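Local atomic coordinates of phosphoribosylformylglycinamidine synthase 2 (Thermus thermophilus, PDB entry 3VIU), a protein that belongs to the PurM-like (AIR synthase related) superfamily, carries two copies of its paired N- and C-terminal domains, and here holds adenosine-5'-diphosphate and a magnesium ion. Residues 399-413 with 711-724. Sequence-based numbering, arbitrary orientation.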
ATOM      1  N   LEU A 399      -0.776 -23.855   9.320  1.00 14.14           N
ATOM      2  CA  LEU A 399      -0.460 -22.859  10.330  1.00 14.46           C
ATOM      3  C   LEU A 399       1.046 -22.650  10.361  1.00 14.93           C
ATOM      4  O   LEU A 399       1.513 -21.541  10.579  1.00 15.94           O
ATOM      5  CB  LEU A 399      -0.963 -23.311  11.708  1.00 14.13           C
ATOM      6  CG  LEU A 399      -2.468 -23.189  11.977  1.00 11.52           C
ATOM      7  CD1 LEU A 399      -2.827 -23.949  13.226  1.00 10.51           C
ATOM      8  CD2 LEU A 399      -2.859 -21.723  12.129  1.00 10.23           C
ATOM      9  N   ALA A 400       1.800 -23.719  10.110  1.00 16.34           N
ATOM     10  CA  ALA A 400       3.265 -23.656  10.115  1.00 15.29           C
ATOM     11  C   ALA A 400       3.868 -23.097   8.822  1.00 16.29           C
ATOM     12  O   ALA A 400       5.080 -22.920   8.725  1.00 15.69           O
ATOM     13  CB  ALA A 400       3.838 -25.034  10.399  1.00 13.84           C
ATOM     14  N   SER A 401       3.024 -22.827   7.832  1.00 17.29           N
ATOM     15  CA  SER A 401       3.490 -22.280   6.567  1.00 18.32           C
ATOM     16  C   SER A 401       3.897 -20.832   6.753  1.00 20.38           C
ATOM     17  O   SER A 401       3.141 -20.037   7.306  1.00 20.23           O
ATOM     18  CB  SER A 401       2.392 -22.338   5.507  1.00 20.36           C
ATOM     19  OG  SER A 401       2.684 -21.446   4.437  1.00 22.74           O
ATOM     20  N   PRO A 402       5.101 -20.468   6.291  1.00 21.48           N
ATOM     21  CA  PRO A 402       5.601 -19.095   6.409  1.00 21.47           C
ATOM     22  C   PRO A 402       4.646 -18.024   5.854  1.00 20.97           C
ATOM     23  O   PRO A 402       4.747 -16.849   6.207  1.00 22.10           O
ATOM     24  CB  PRO A 402       6.921 -19.150   5.648  1.00 21.10           C
ATOM     25  CG  PRO A 402       7.408 -20.528   5.968  1.00 22.87           C
ATOM     26  CD  PRO A 402       6.157 -21.366   5.787  1.00 21.78           C
ATOM     27  N   ASN A 403       3.728 -18.425   4.989  1.00 18.18           N
ATOM     28  CA  ASN A 403       2.783 -17.483   4.414  1.00 17.57           C
ATOM     29  C   ASN A 403       1.521 -17.335   5.264  1.00 17.42           C
ATOM     30  O   ASN A 403       0.737 -16.409   5.056  1.00 17.96           O
ATOM     31  CB  ASN A 403       2.402 -17.928   2.993  1.00 20.05           C
ATOM     32  CG  ASN A 403       3.476 -17.591   1.955  1.00 22.85           C
ATOM     33  OD1 ASN A 403       3.636 -18.305   0.961  1.00 24.88           O
ATOM     34  ND2 ASN A 403       4.198 -16.494   2.173  1.00 19.11           N
ATOM     35  N   LEU A 404       1.333 -18.234   6.226  1.00 15.20           N
ATOM     36  CA  LEU A 404       0.147 -18.208   7.081  1.00 15.25           C
ATOM     37  C   LEU A 404       0.442 -18.053   8.578  1.00 15.04           C
ATOM     38  O   LEU A 404      -0.442 -17.710   9.353  1.00 14.81           O
ATOM     39  CB  LEU A 404      -0.659 -19.481   6.853  1.00 12.45           C
ATOM     40  CG  LEU A 404      -0.934 -19.767   5.375  1.00 12.62           C
ATOM     41  CD1 LEU A 404      -1.516 -21.175   5.192  1.00  7.00           C
ATOM     42  CD2 LEU A 404      -1.880 -18.700   4.844  1.00 10.62           C
ATOM     43  N   ALA A 405       1.686 -18.303   8.972  1.00 15.48           N
ATOM     44  CA  ALA A 405       2.106 -18.201  10.366  1.00 16.02           C
ATOM     45  C   ALA A 405       2.130 -16.765  10.904  1.00 16.42           C
ATOM     46  O   ALA A 405       2.052 -15.799  10.152  1.00 17.61           O
ATOM     47  CB  ALA A 405       3.477 -18.838  10.529  1.00 16.08           C
ATOM     48  N   SER A 406       2.251 -16.640  12.216  1.00 16.93           N
ATOM     49  CA  SER A 406       2.275 -15.339  12.878  1.00 17.12           C
ATOM     50  C   SER A 406       3.395 -14.407  12.395  1.00 17.81           C
ATOM     51  O   SER A 406       4.538 -14.838  12.248  1.00 15.60           O
ATOM     52  CB  SER A 406       2.403 -15.551  14.389  1.00 15.55           C
ATOM     53  OG  SER A 406       2.506 -14.318  15.068  1.00 17.73           O
ATOM     54  N   ARG A 407       3.058 -13.137  12.137  1.00 19.00           N
ATOM     55  CA  ARG A 407       4.056 -12.150  11.709  1.00 22.26           C
ATOM     56  C   ARG A 407       4.519 -11.434  12.985  1.00 23.93           C
ATOM     57  O   ARG A 407       5.146 -10.379  12.928  1.00 24.37           O
ATOM     58  CB  ARG A 407       3.472 -11.084  10.764  1.00 20.85           C
ATOM     59  CG  ARG A 407       2.278 -11.468   9.901  1.00 25.99           C
ATOM     60  CD  ARG A 407       2.653 -12.008   8.532  1.00 22.57           C
ATOM     61  NE  ARG A 407       2.798 -13.450   8.584  1.00 25.78           N
ATOM     62  CZ  ARG A 407       2.946 -14.234   7.525  1.00 24.77           C
ATOM     63  NH1 ARG A 407       2.970 -13.723   6.300  1.00 24.20           N
ATOM     64  NH2 ARG A 407       3.069 -15.537   7.700  1.00 21.51           N
ATOM     65  N   GLU A 408       4.180 -12.017  14.129  1.00 25.30           N
ATOM     66  CA  GLU A 408       4.512 -11.473  15.443  1.00 28.44           C
ATOM     67  C   GLU A 408       5.972 -11.009  15.600  1.00 29.57           C
ATOM     68  O   GLU A 408       6.235  -9.925  16.124  1.00 28.42           O
ATOM     69  CB  GLU A 408       4.174 -12.533  16.491  1.00 32.97           C
ATOM     70  CG  GLU A 408       3.773 -12.025  17.862  1.00 38.27           C
ATOM     71  CD  GLU A 408       2.941 -13.057  18.634  1.00 42.86           C
ATOM     72  OE1 GLU A 408       3.307 -14.260  18.641  1.00 42.46           O
ATOM     73  OE2 GLU A 408       1.919 -12.662  19.240  1.00 45.41           O
ATOM     74  N   ALA A 409       6.920 -11.822  15.145  1.00 30.19           N
ATOM     75  CA  ALA A 409       8.333 -11.471  15.263  1.00 31.47           C
ATOM     76  C   ALA A 409       8.684 -10.227  14.449  1.00 32.08           C
ATOM     77  O   ALA A 409       9.708  -9.588  14.693  1.00 32.76           O
ATOM     78  CB  ALA A 409       9.210 -12.653  14.829  1.00 29.84           C
ATOM     79  N   VAL A 410       7.836  -9.885  13.486  1.00 31.78           N
ATOM     80  CA  VAL A 410       8.072  -8.712  12.649  1.00 32.04           C
ATOM     81  C   VAL A 410       7.653  -7.406  13.339  1.00 32.91           C
ATOM     82  O   VAL A 410       8.488  -6.530  13.590  1.00 30.18           O
ATOM     83  CB  VAL A 410       7.329  -8.849  11.298  1.00 31.12           C
ATOM     84  CG1 VAL A 410       7.317  -7.515  10.552  1.00 29.25           C
ATOM     85  CG2 VAL A 410       8.001  -9.924  10.461  1.00 28.46           C
ATOM     86  N   TYR A 411       6.364  -7.288  13.652  1.00 33.93           N
ATOM     87  CA  TYR A 411       5.826  -6.092  14.302  1.00 35.94           C
ATOM     88  C   TYR A 411       6.387  -5.832  15.695  1.00 36.33           C
ATOM     89  O   TYR A 411       6.178  -4.760  16.260  1.00 36.98           O
ATOM     90  CB  TYR A 411       4.296  -6.171  14.328  1.00 37.52           C
ATOM     91  CG  TYR A 411       3.746  -6.213  12.925  1.00 42.16           C
ATOM     92  CD1 TYR A 411       3.900  -5.120  12.069  1.00 43.29           C
ATOM     93  CD2 TYR A 411       3.200  -7.388  12.401  1.00 43.42           C
ATOM     94  CE1 TYR A 411       3.544  -5.195  10.720  1.00 44.72           C
ATOM     95  CE2 TYR A 411       2.839  -7.477  11.050  1.00 45.03           C
ATOM     96  CZ  TYR A 411       3.020  -6.376  10.215  1.00 46.17           C
ATOM     97  OH  TYR A 411       2.723  -6.465   8.873  1.00 46.32           O
ATOM     98  N   GLU A 412       7.104  -6.808  16.245  1.00 37.31           N
ATOM     99  CA  GLU A 412       7.717  -6.659  17.559  1.00 37.66           C
ATOM    100  C   GLU A 412       8.942  -5.749  17.435  1.00 38.14           C
ATOM    101  O   GLU A 412       9.499  -5.290  18.435  1.00 38.23           O
ATOM    102  CB  GLU A 412       8.130  -8.025  18.115  1.00 38.33           C
ATOM    103  CG  GLU A 412       7.133  -8.620  19.106  1.00 41.21           C
ATOM    104  CD  GLU A 412       7.433 -10.079  19.440  1.00 42.89           C
ATOM    105  OE1 GLU A 412       8.618 -10.402  19.679  1.00 43.20           O
ATOM    106  OE2 GLU A 412       6.484 -10.898  19.473  1.00 40.92           O
ATOM    107  N   ARG A 413       9.357  -5.491  16.198  1.00 37.05           N
ATOM    108  CA  ARG A 413      10.503  -4.629  15.941  1.00 36.82           C
ATOM    109  C   ARG A 413      10.064  -3.174  16.004  1.00 38.35           C
ATOM    110  O   ARG A 413      10.880  -2.282  16.219  1.00 38.27           O
ATOM    111  CB  ARG A 413      11.082  -4.892  14.544  1.00 35.94           C
ATOM    112  CG  ARG A 413      11.649  -6.277  14.311  1.00 34.13           C
ATOM    113  CD  ARG A 413      12.826  -6.544  15.229  1.00 33.91           C
ATOM    114  NE  ARG A 413      13.479  -7.801  14.900  1.00 33.29           N
ATOM    115  CZ  ARG A 413      14.047  -8.057  13.729  1.00 33.50           C
ATOM    116  NH1 ARG A 413      14.038  -7.139  12.778  1.00 34.81           N
ATOM    117  NH2 ARG A 413      14.626  -9.228  13.509  1.00 36.01           N
ATOM    118  N   LEU A 711      -1.988 -25.692  18.117  1.00 16.01           N
ATOM    119  CA  LEU A 711      -2.312 -24.786  17.023  1.00 16.00           C
ATOM    120  C   LEU A 711      -1.412 -23.565  17.171  1.00 17.71           C
ATOM    121  O   LEU A 711      -0.797 -23.089  16.212  1.00 17.13           O
ATOM    122  CB  LEU A 711      -3.782 -24.359  17.100  1.00 13.30           C
ATOM    123  CG  LEU A 711      -4.856 -25.422  16.822  1.00 13.69           C
ATOM    124  CD1 LEU A 711      -6.238 -24.821  17.018  1.00 12.58           C
ATOM    125  CD2 LEU A 711      -4.713 -25.960  15.398  1.00 11.86           C
ATOM    126  N   LEU A 712      -1.331 -23.085  18.403  1.00 19.96           N
ATOM    127  CA  LEU A 712      -0.528 -21.925  18.742  1.00 20.70           C
ATOM    128  C   LEU A 712       0.968 -22.114  18.464  1.00 21.19           C
ATOM    129  O   LEU A 712       1.580 -21.275  17.805  1.00 22.00           O
ATOM    130  CB  LEU A 712      -0.748 -21.564  20.216  1.00 18.76           C
ATOM    131  CG  LEU A 712      -0.220 -20.204  20.673  1.00 21.63           C
ATOM    132  CD1 LEU A 712      -0.940 -19.081  19.917  1.00 19.75           C
ATOM    133  CD2 LEU A 712      -0.435 -20.059  22.172  1.00 21.26           C
ATOM    134  N   SER A 713       1.565 -23.203  18.942  1.00 20.77           N
ATOM    135  CA  SER A 713       2.999 -23.389  18.716  1.00 20.74           C
ATOM    136  C   SER A 713       3.326 -23.567  17.243  1.00 19.88           C
ATOM    137  O   SER A 713       4.335 -23.054  16.753  1.00 19.46           O
ATOM    138  CB  SER A 713       3.533 -24.581  19.518  1.00 21.69           C
ATOM    139  OG  SER A 713       2.929 -25.793  19.112  1.00 28.83           O
ATOM    140  N   ALA A 714       2.464 -24.279  16.530  1.00 20.17           N
ATOM    141  CA  ALA A 714       2.681 -24.503  15.102  1.00 19.61           C
ATOM    142  C   ALA A 714       2.652 -23.178  14.330  1.00 17.50           C
ATOM    143  O   ALA A 714       3.440 -22.960  13.419  1.00 16.59           O
ATOM    144  CB  ALA A 714       1.617 -25.456  14.558  1.00 18.87           C
ATOM    145  N   TRP A 715       1.741 -22.298  14.725  1.00 17.73           N
ATOM    146  CA  TRP A 715       1.552 -20.994  14.098  1.00 17.18           C
ATOM    147  C   TRP A 715       2.593 -19.946  14.483  1.00 18.45           C
ATOM    148  O   TRP A 715       2.945 -19.094  13.672  1.00 19.92           O
ATOM    149  CB  TRP A 715       0.167 -20.473  14.482  1.00 16.16           C
ATOM    150  CG  TRP A 715      -0.205 -19.119  13.935  1.00 15.23           C
ATOM    151  CD1 TRP A 715      -0.537 -18.814  12.645  1.00 14.73           C
ATOM    152  CD2 TRP A 715      -0.393 -17.919  14.689  1.00 12.87           C
ATOM    153  NE1 TRP A 715      -0.932 -17.501  12.553  1.00 12.26           N
ATOM    154  CE2 TRP A 715      -0.854 -16.929  13.795  1.00 13.06           C
ATOM    155  CE3 TRP A 715      -0.221 -17.585  16.039  1.00 15.02           C
ATOM    156  CZ2 TRP A 715      -1.149 -15.623  14.206  1.00 14.52           C
ATOM    157  CZ3 TRP A 715      -0.516 -16.282  16.451  1.00 15.65           C
ATOM    158  CH2 TRP A 715      -0.976 -15.321  15.535  1.00 15.38           C
ATOM    159  N   LYS A 716       3.081 -20.013  15.716  1.00 20.14           N
ATOM    160  CA  LYS A 716       4.036 -19.037  16.231  1.00 22.55           C
ATOM    161  C   LYS A 716       5.497 -19.172  15.805  1.00 22.77           C
ATOM    162  O   LYS A 716       6.167 -18.165  15.589  1.00 23.06           O
ATOM    163  CB  LYS A 716       3.965 -19.026  17.763  1.00 24.11           C
ATOM    164  CG  LYS A 716       4.261 -17.668  18.401  1.00 30.29           C
ATOM    165  CD  LYS A 716       5.733 -17.240  18.255  1.00 33.35           C
ATOM    166  CE  LYS A 716       5.876 -15.791  17.747  1.00 33.00           C
ATOM    167  NZ  LYS A 716       5.644 -15.658  16.269  1.00 30.51           N
ATOM    168  N   ALA A 717       5.979 -20.402  15.658  1.00 22.55           N
ATOM    169  CA  ALA A 717       7.381 -20.659  15.315  1.00 23.26           C
ATOM    170  C   ALA A 717       7.973 -20.295  13.942  1.00 24.33           C
ATOM    171  O   ALA A 717       9.048 -19.706  13.877  1.00 25.62           O
ATOM    172  CB  ALA A 717       7.704 -22.120  15.615  1.00 22.36           C
ATOM    173  N   PRO A 718       7.291 -20.647  12.834  1.00 24.55           N
ATOM    174  CA  PRO A 718       7.747 -20.378  11.459  1.00 23.42           C
ATOM    175  C   PRO A 718       8.505 -19.089  11.142  1.00 24.55           C
ATOM    176  O   PRO A 718       9.703 -19.127  10.882  1.00 24.13           O
ATOM    177  CB  PRO A 718       6.471 -20.509  10.645  1.00 23.24           C
ATOM    178  CG  PRO A 718       5.766 -21.614  11.362  1.00 25.15           C
ATOM    179  CD  PRO A 718       5.930 -21.214  12.819  1.00 22.17           C
ATOM    180  N   LEU A 719       7.820 -17.953  11.141  1.00 25.98           N
ATOM    181  CA  LEU A 719       8.490 -16.701  10.821  1.00 27.96           C
ATOM    182  C   LEU A 719       9.444 -16.185  11.878  1.00 29.15           C
ATOM    183  O   LEU A 719      10.344 -15.407  11.571  1.00 28.44           O
ATOM    184  CB  LEU A 719       7.474 -15.607  10.499  1.00 29.20           C
ATOM    185  CG  LEU A 719       6.855 -15.692   9.106  1.00 29.28           C
ATOM    186  CD1 LEU A 719       6.081 -14.413   8.823  1.00 31.00           C
ATOM    187  CD2 LEU A 719       7.954 -15.889   8.072  1.00 28.97           C
ATOM    188  N   ARG A 720       9.250 -16.601  13.125  1.00 31.33           N
ATOM    189  CA  ARG A 720      10.122 -16.139  14.190  1.00 33.03           C
ATOM    190  C   ARG A 720      11.538 -16.655  14.000  1.00 35.07           C
ATOM    191  O   ARG A 720      12.495 -15.912  14.195  1.00 37.09           O
ATOM    192  CB  ARG A 720       9.592 -16.565  15.558  1.00 33.23           C
ATOM    193  CG  ARG A 720      10.482 -16.122  16.709  1.00 35.35           C
ATOM    194  CD  ARG A 720       9.824 -16.328  18.066  1.00 35.95           C
ATOM    195  NE  ARG A 720       8.702 -15.420  18.297  1.00 36.66           N
ATOM    196  CZ  ARG A 720       8.797 -14.092  18.336  1.00 38.02           C
ATOM    197  NH1 ARG A 720       9.970 -13.492  18.157  1.00 36.81           N
ATOM    198  NH2 ARG A 720       7.713 -13.362  18.564  1.00 39.06           N
ATOM    199  N   GLU A 721      11.685 -17.922  13.626  1.00 37.04           N
ATOM    200  CA  GLU A 721      13.024 -18.458  13.417  1.00 39.11           C
ATOM    201  C   GLU A 721      13.610 -17.911  12.125  1.00 38.63           C
ATOM    202  O   GLU A 721      14.773 -17.514  12.091  1.00 38.59           O
ATOM    203  CB  GLU A 721      13.013 -19.990  13.403  1.00 41.33           C
ATOM    204  CG  GLU A 721      11.674 -20.618  13.093  1.00 48.87           C
ATOM    205  CD  GLU A 721      11.603 -22.083  13.516  1.00 53.14           C
ATOM    206  OE1 GLU A 721      10.520 -22.694  13.378  1.00 53.73           O
ATOM    207  OE2 GLU A 721      12.632 -22.622  13.988  1.00 56.37           O
ATOM    208  N   VAL A 722      12.800 -17.868  11.068  1.00 37.06           N
ATOM    209  CA  VAL A 722      13.260 -17.341   9.788  1.00 35.85           C
ATOM    210  C   VAL A 722      13.850 -15.947   9.966  1.00 36.60           C
ATOM    211  O   VAL A 722      14.915 -15.645   9.434  1.00 35.84           O
ATOM    212  CB  VAL A 722      12.110 -17.261   8.762  1.00 34.62           C
ATOM    213  CG1 VAL A 722      12.559 -16.512   7.514  1.00 30.86           C
ATOM    214  CG2 VAL A 722      11.665 -18.657   8.390  1.00 34.72           C
ATOM    215  N   LEU A 723      13.153 -15.106  10.726  1.00 37.91           N
ATOM    216  CA  LEU A 723      13.591 -13.738  10.971  1.00 38.27           C
ATOM    217  C   LEU A 723      14.674 -13.663  12.042  1.00 40.97           C
ATOM    218  O   LEU A 723      15.666 -12.959  11.877  1.00 41.92           O
ATOM    219  CB  LEU A 723      12.407 -12.868  11.399  1.00 35.25           C
ATOM    220  CG  LEU A 723      12.271 -11.451  10.824  1.00 33.03           C
ATOM    221  CD1 LEU A 723      11.603 -10.561  11.867  1.00 29.02           C
ATOM    222  CD2 LEU A 723      13.633 -10.888  10.445  1.00 33.63           C
ATOM    223  N   ASP A 724      14.481 -14.381  13.142  1.00 44.15           N
ATOM    224  CA  ASP A 724      15.453 -14.366  14.228  1.00 47.56           C
ATOM    225  C   ASP A 724      16.138 -15.722  14.404  1.00 50.20           C
ATOM    226  O   ASP A 724      16.199 -16.257  15.512  1.00 51.16           O
ATOM    227  CB  ASP A 724      14.773 -13.954  15.539  1.00 48.11           C
ATOM    228  CG  ASP A 724      13.991 -12.656  15.414  1.00 49.85           C
ATOM    229  OD1 ASP A 724      14.563 -11.650  14.948  1.00 50.80           O
ATOM    230  OD2 ASP A 724      12.799 -12.640  15.785  1.00 51.84           O
TER
HETATM  231  O   HOH W   1       6.369 -14.155  14.045  1.00  9.64           O
HETATM  232  O   HOH W   2       5.702 -17.263  12.811  1.00 15.38           O
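S406 CB sits over the face of the W715 indole, 3.4 Å from the centroid of the six-membered ring and almost on the ring normal, a CH-pi contact. With CG anti to the backbone N (chi1 179°), the indole stands out from the helix beside residues 404-406; L399 CD2 packs on W715 CD1, and NE1 gives a weak bond to L404 O. The backbone joins in through S406 N, which donates nearly straight to W715 O at 2.9 Å. Just beyond, the helix kinks at P718 and L719, where one water accepts from L719 N and lies close to S406 O and K716 O; another links S406 O, A409 N and K716 NZ.

Aliphatic carbons pack on side chains and guanidinium faces. A405 CB meets P718 CB at 3.4 Å, and L719 CD1 lies over one face of the R407 guanidinium, whose NE and NH2 both grip A405 O. Further on, L723 CD1 touches V410 CG2 and lies over one R413 guanidinium face, toward the rim.

Salt bridges border the far end. R720 NH2 forms one with E412 OE2 at 2.9 Å, the flat groups 23° apart, while A409 CB lies over the R720 guanidinium, toward its rim. R413 NH2 forms another with D724 OD1 at 2.8 Å, nearly along the C-O axis.

The contact joins helix 708-723 to the end of helix 391-399, the loop after it, and helix 408-411 with the residues that follow. F635 stacks on W715. L719 reaches strand 156-163, and R413 and V722 rest on helix 132-152, so both segments bridge to the N-terminal half.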